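Side-chain contacts in protein SSD1 (PDB 7AM1), which binds mRNA untranslated regions and represses translation as a non-enzymatic member of the RNase II family, with a role in G1 control of the cell cycle: residues L372-E377 / L426-P431; A419-Q424 / P663-A668. All coordinates share one frame; numbering follows the deposited sequence.

Overall arrangement
Both contacts lie within the RNB domain, their centres about 7 Å apart, and the short antiparallel pair of strands 420-421 and 426-427 joins them. Ala419, just before strand 420-421, and Phe421 within it meet the 663-668 loop in contact 2; the partner strand, 426-427, faces the 372-377 loop in contact 1. Val427 N hydrogen-bonds to Val420 O at 2.8 Å between the two strands. The two loops also meet directly, where Glu377 OE1 takes a hydrogen bond from Met664 N at 2.8 Å. Between the contacts the rings of Trp374 and Phe421 pack edge-to-face. SSD1 is a pseudonuclease of the RNase II family with an alternative RNA recognition site; both contacts are packing within its RNB domain.

Contact 1: L372-E377 / L426-P431; sequences LGWVSE and LVNLLP
Trp374 brings the six-membered end of its indole up to Leu426 and Asn428, and the indole makes the larger share of the loop's side of the contact. With CG anti to the backbone nitrogen (chi1 -171°), the ring reaches across from the 372-377 loop. CZ3 is the leading atom: it lies 4.0 Å from Leu426 CD1 and 3.2 Å from Asn428 OD1, both near the ring plane at its edge. The amide plane of Asn428 is turned 49° from the indole, so its oxygen meets a ring C-H edge and the two flat groups do not stack. Leu426 works with both methyls. CD1 goes to the indole, the leucine side chain crossing the tryptophan at about a right angle, while CD2 comes to 3.0 Å of Gly373 O, a short approach whose detail is doubtful. Gly373 has a positive phi, and a CB there would point at the leucine.

In the fold, this is where the loop between strands 367-370 and 378-384 of the RNB domain meets the second strand of the short hairpin 420-427, just ahead of helix 432-438. Asn435 of that helix touches both Trp374 and Asn428.

The far end of the indole is held by its own loop. NE1 donates to Glu377 OE2 at 3.2 Å, nearly straight at 168°; the acceptor lies in the ring plane, although the nitrogen stands above the carboxylate plane. Val375 CG2 rests over one indole face, offset toward the rim. A leucine in place of Trp374 would probably leave Glu377 OE2 without its indole donor and open a gap beside Leu426 CD1. The same OE2 has a long, weak ion pair with Arg665 NE.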
# COMPACT_ATOMS: atom_id res chain seq x y z
N LEU A 372 1.13 -17.51 8.72
CA LEU A 372 2.56 -17.73 8.88
C LEU A 372 3.23 -16.60 9.65
O LEU A 372 3.14 -15.44 9.25
CB LEU A 372 3.22 -17.89 7.51
CG LEU A 372 4.61 -18.54 7.53
CD1 LEU A 372 4.84 -19.43 6.33
CD2 LEU A 372 5.65 -17.40 7.56
N GLY A 373 3.91 -16.96 10.73
CA GLY A 373 4.63 -16.01 11.54
C GLY A 373 3.79 -15.22 12.51
O GLY A 373 4.32 -14.37 13.23
N TRP A 374 2.49 -15.48 12.56
CA TRP A 374 1.55 -14.71 13.36
C TRP A 374 0.73 -15.67 14.22
O TRP A 374 0.84 -16.89 14.10
CB TRP A 374 0.66 -13.86 12.45
CG TRP A 374 -0.20 -12.87 13.16
CD1 TRP A 374 -1.56 -12.76 13.09
CD2 TRP A 374 0.24 -11.83 14.04
NE1 TRP A 374 -2.00 -11.72 13.87
CE2 TRP A 374 -0.91 -11.14 14.47
CE3 TRP A 374 1.49 -11.42 14.51
CZ2 TRP A 374 -0.85 -10.06 15.35
CZ3 TRP A 374 1.56 -10.35 15.38
CH2 TRP A 374 0.39 -9.68 15.79
N VAL A 375 -0.08 -15.10 15.11
CA VAL A 375 -0.93 -15.87 16.00
C VAL A 375 -2.15 -16.38 15.25
O VAL A 375 -2.26 -16.20 14.03
CB VAL A 375 -1.35 -15.03 17.22
CG1 VAL A 375 -0.13 -14.55 17.98
CG2 VAL A 375 -2.20 -13.85 16.78
N SER A 376 -3.04 -17.07 15.96
CA SER A 376 -4.37 -17.41 15.46
C SER A 376 -5.39 -16.58 16.21
O SER A 376 -5.51 -16.69 17.43
CB SER A 376 -4.66 -18.90 15.63
OG SER A 376 -6.01 -19.19 15.32
N GLU A 377 -6.12 -15.73 15.49
CA GLU A 377 -7.13 -14.90 16.11
C GLU A 377 -8.52 -15.12 15.54
O GLU A 377 -9.47 -14.46 15.98
CB GLU A 377 -6.74 -13.41 16.00
CG GLU A 377 -6.59 -12.85 14.60
CD GLU A 377 -6.06 -11.42 14.64
OE1 GLU A 377 -6.55 -10.64 15.47
OE2 GLU A 377 -5.15 -11.07 13.85
N LEU A 426 8.39 -8.54 11.96
CA LEU A 426 7.04 -8.16 12.34
C LEU A 426 7.11 -7.43 13.68
O LEU A 426 7.98 -7.71 14.51
CB LEU A 426 6.09 -9.36 12.45
CG LEU A 426 6.18 -10.31 13.65
CD1 LEU A 426 5.47 -9.72 14.87
CD2 LEU A 426 5.58 -11.67 13.32
N VAL A 427 6.19 -6.50 13.88
CA VAL A 427 6.06 -5.78 15.14
C VAL A 427 4.64 -5.98 15.64
O VAL A 427 3.68 -5.65 14.93
CB VAL A 427 6.39 -4.28 14.98
CG1 VAL A 427 6.38 -3.60 16.34
CG2 VAL A 427 7.73 -4.10 14.30
N ASN A 428 4.51 -6.52 16.85
CA ASN A 428 3.20 -6.83 17.40
C ASN A 428 2.42 -5.55 17.71
O ASN A 428 2.99 -4.47 17.88
CB ASN A 428 3.32 -7.64 18.69
CG ASN A 428 4.04 -8.95 18.50
OD1 ASN A 428 3.94 -9.59 17.45
ND2 ASN A 428 4.77 -9.37 19.53
N LEU A 429 1.10 -5.69 17.81
CA LEU A 429 0.31 -4.65 18.44
C LEU A 429 0.43 -4.73 19.95
O LEU A 429 0.65 -3.72 20.63
CB LEU A 429 -1.15 -4.76 18.01
CG LEU A 429 -2.13 -3.78 18.67
CD1 LEU A 429 -1.79 -2.35 18.30
CD2 LEU A 429 -3.57 -4.11 18.29
N LEU A 430 0.32 -5.93 20.49
CA LEU A 430 0.23 -6.20 21.92
C LEU A 430 1.54 -6.74 22.45
O LEU A 430 2.45 -7.08 21.69
CB LEU A 430 -0.90 -7.20 22.18
CG LEU A 430 -2.28 -6.76 21.70
CD1 LEU A 430 -3.25 -7.93 21.72
CD2 LEU A 430 -2.80 -5.62 22.56
N PRO A 431 1.69 -6.81 23.77
CA PRO A 431 2.87 -7.48 24.34
C PRO A 431 2.94 -8.93 23.89
O PRO A 431 1.92 -9.58 23.66
CB PRO A 431 2.65 -7.37 25.85
CG PRO A 431 1.71 -6.22 26.03
CD PRO A 431 0.82 -6.25 24.82

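Contact 2: A419-Q424 / P663-A668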
# COMPACT_ATOMS: atom_id res chain seq x y z
N ALA A 419 -0.20 -3.26 14.32
CA ALA A 419 0.96 -4.10 14.10
C ALA A 419 1.52 -3.81 12.71
O ALA A 419 0.84 -3.28 11.84
CB ALA A 419 0.59 -5.57 14.24
N VAL A 420 2.79 -4.17 12.52
CA VAL A 420 3.47 -3.97 11.25
C VAL A 420 4.00 -5.31 10.78
O VAL A 420 4.66 -6.02 11.55
CB VAL A 420 4.61 -2.95 11.37
CG1 VAL A 420 5.22 -2.68 10.00
CG2 VAL A 420 4.12 -1.66 12.01
N PHE A 421 3.72 -5.65 9.53
CA PHE A 421 4.17 -6.91 8.94
C PHE A 421 5.06 -6.60 7.74
O PHE A 421 4.61 -6.00 6.76
CB PHE A 421 2.98 -7.78 8.54
CG PHE A 421 2.07 -8.09 9.69
CD1 PHE A 421 2.30 -9.19 10.50
CD2 PHE A 421 1.00 -7.26 9.98
CE1 PHE A 421 1.47 -9.47 11.56
CE2 PHE A 421 0.16 -7.54 11.05
CZ PHE A 421 0.40 -8.64 11.84
N MET A 422 6.32 -7.00 7.85
CA MET A 422 7.31 -6.88 6.79
C MET A 422 7.89 -8.25 6.50
O MET A 422 7.91 -9.11 7.38
CB MET A 422 8.42 -5.91 7.20
CG MET A 422 7.91 -4.50 7.44
SD MET A 422 9.08 -3.44 8.29
CE MET A 422 9.18 -4.23 9.90
N PRO A 423 8.38 -8.49 5.28
CA PRO A 423 9.00 -9.80 5.01
C PRO A 423 10.12 -10.12 5.98
O PRO A 423 10.29 -11.27 6.39
CB PRO A 423 9.51 -9.66 3.57
CG PRO A 423 8.69 -8.55 2.97
CD PRO A 423 8.41 -7.61 4.10
N GLN A 424 10.89 -9.10 6.38
CA GLN A 424 12.06 -9.27 7.22
C GLN A 424 11.73 -9.34 8.70
O GLN A 424 12.52 -9.91 9.47
CB GLN A 424 13.04 -8.10 7.03
CG GLN A 424 13.48 -7.84 5.61
CD GLN A 424 12.52 -6.96 4.86
OE1 GLN A 424 11.33 -6.92 5.18
NE2 GLN A 424 13.02 -6.25 3.86
N PRO A 663 -8.40 -8.13 16.06
CA PRO A 663 -8.02 -7.35 17.25
C PRO A 663 -6.60 -7.58 17.73
O PRO A 663 -6.09 -6.77 18.51
CB PRO A 663 -9.04 -7.82 18.31
CG PRO A 663 -9.33 -9.24 17.90
CD PRO A 663 -9.37 -9.19 16.39
N MET A 664 -5.93 -8.66 17.31
CA MET A 664 -4.55 -8.88 17.72
C MET A 664 -3.56 -8.00 16.97
O MET A 664 -2.40 -7.91 17.39
CB MET A 664 -4.16 -10.34 17.54
CG MET A 664 -5.00 -11.32 18.35
SD MET A 664 -4.83 -11.08 20.13
CE MET A 664 -3.29 -11.93 20.46
N ARG A 665 -3.98 -7.34 15.88
CA ARG A 665 -3.07 -6.49 15.11
C ARG A 665 -3.63 -5.12 14.78
O ARG A 665 -2.87 -4.28 14.27
CB ARG A 665 -2.67 -7.19 13.80
CG ARG A 665 -3.82 -7.75 12.97
CD ARG A 665 -3.30 -8.37 11.68
NE ARG A 665 -4.35 -8.79 10.76
CZ ARG A 665 -4.93 -7.99 9.87
NH1 ARG A 665 -4.59 -6.71 9.77
NH2 ARG A 665 -5.88 -8.48 9.08
N ARG A 666 -4.90 -4.84 15.06
CA ARG A 666 -5.51 -3.55 14.80
C ARG A 666 -6.18 -3.03 16.07
O ARG A 666 -7.03 -3.73 16.65
CB ARG A 666 -6.55 -3.64 13.67
CG ARG A 666 -6.03 -4.23 12.38
CD ARG A 666 -7.06 -4.04 11.26
NE ARG A 666 -8.33 -4.71 11.57
CZ ARG A 666 -8.98 -5.54 10.75
NH1 ARG A 666 -8.49 -5.83 9.55
NH2 ARG A 666 -10.13 -6.08 11.14
N TYR A 667 -5.82 -1.82 16.49
CA TYR A 667 -6.45 -1.27 17.68
C TYR A 667 -7.87 -0.79 17.42
O TYR A 667 -8.69 -0.78 18.34
CB TYR A 667 -5.64 -0.11 18.26
CG TYR A 667 -6.19 0.34 19.59
CD1 TYR A 667 -5.83 -0.31 20.76
CD2 TYR A 667 -7.11 1.38 19.67
CE1 TYR A 667 -6.34 0.08 21.98
CE2 TYR A 667 -7.63 1.77 20.88
CZ TYR A 667 -7.25 1.12 22.03
OH TYR A 667 -7.77 1.52 23.24
N ALA A 668 -8.19 -0.38 16.19
CA ALA A 668 -9.56 0.03 15.89
C ALA A 668 -10.54 -1.06 16.28
O ALA A 668 -11.63 -0.78 16.80
CB ALA A 668 -9.69 0.37 14.41
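The backbones come closest at Ala419 and Arg665, whose CA atoms are 4.8 Å apart, and a single hydrogen bond ties them: Ala419 N to Arg665 O, 2.9 Å and nearly straight at 173°. Beside this bond the two CB atoms of Ala419 and Arg665 touch at 3.7 Å.

The aliphatic part of Arg665 then runs past the far end of the Phe421 ring. CD approaches obliquely, 3.6 Å from Phe421 CE2, while CB lies in the ring plane at its edge, 3.9 Å from Phe421 CZ. The arginine CG sits between the backbone nitrogen and carbonyl carbon (chi1 50°), and from there the chain is extended to NE, crossing the phenylalanine at about a right angle. Ring and guanidinium planes stand 82° apart, and it is methylenes that touch the ring. The charged end goes on to Asp530, which forms a salt bridge with Arg665 NH2 and another with Arg666 NH1. One carboxylate thus serves two buried arginines, and Asp669 is a second acidic partner of Arg666.

The contact is a buried junction inside the RNB domain of this pseudonuclease: the residue leading into strand 420-421, the first of a small antiparallel hairpin, is hydrogen-bonded to the loop before helix 668-681, and Phe421 of the strand packs on that loop.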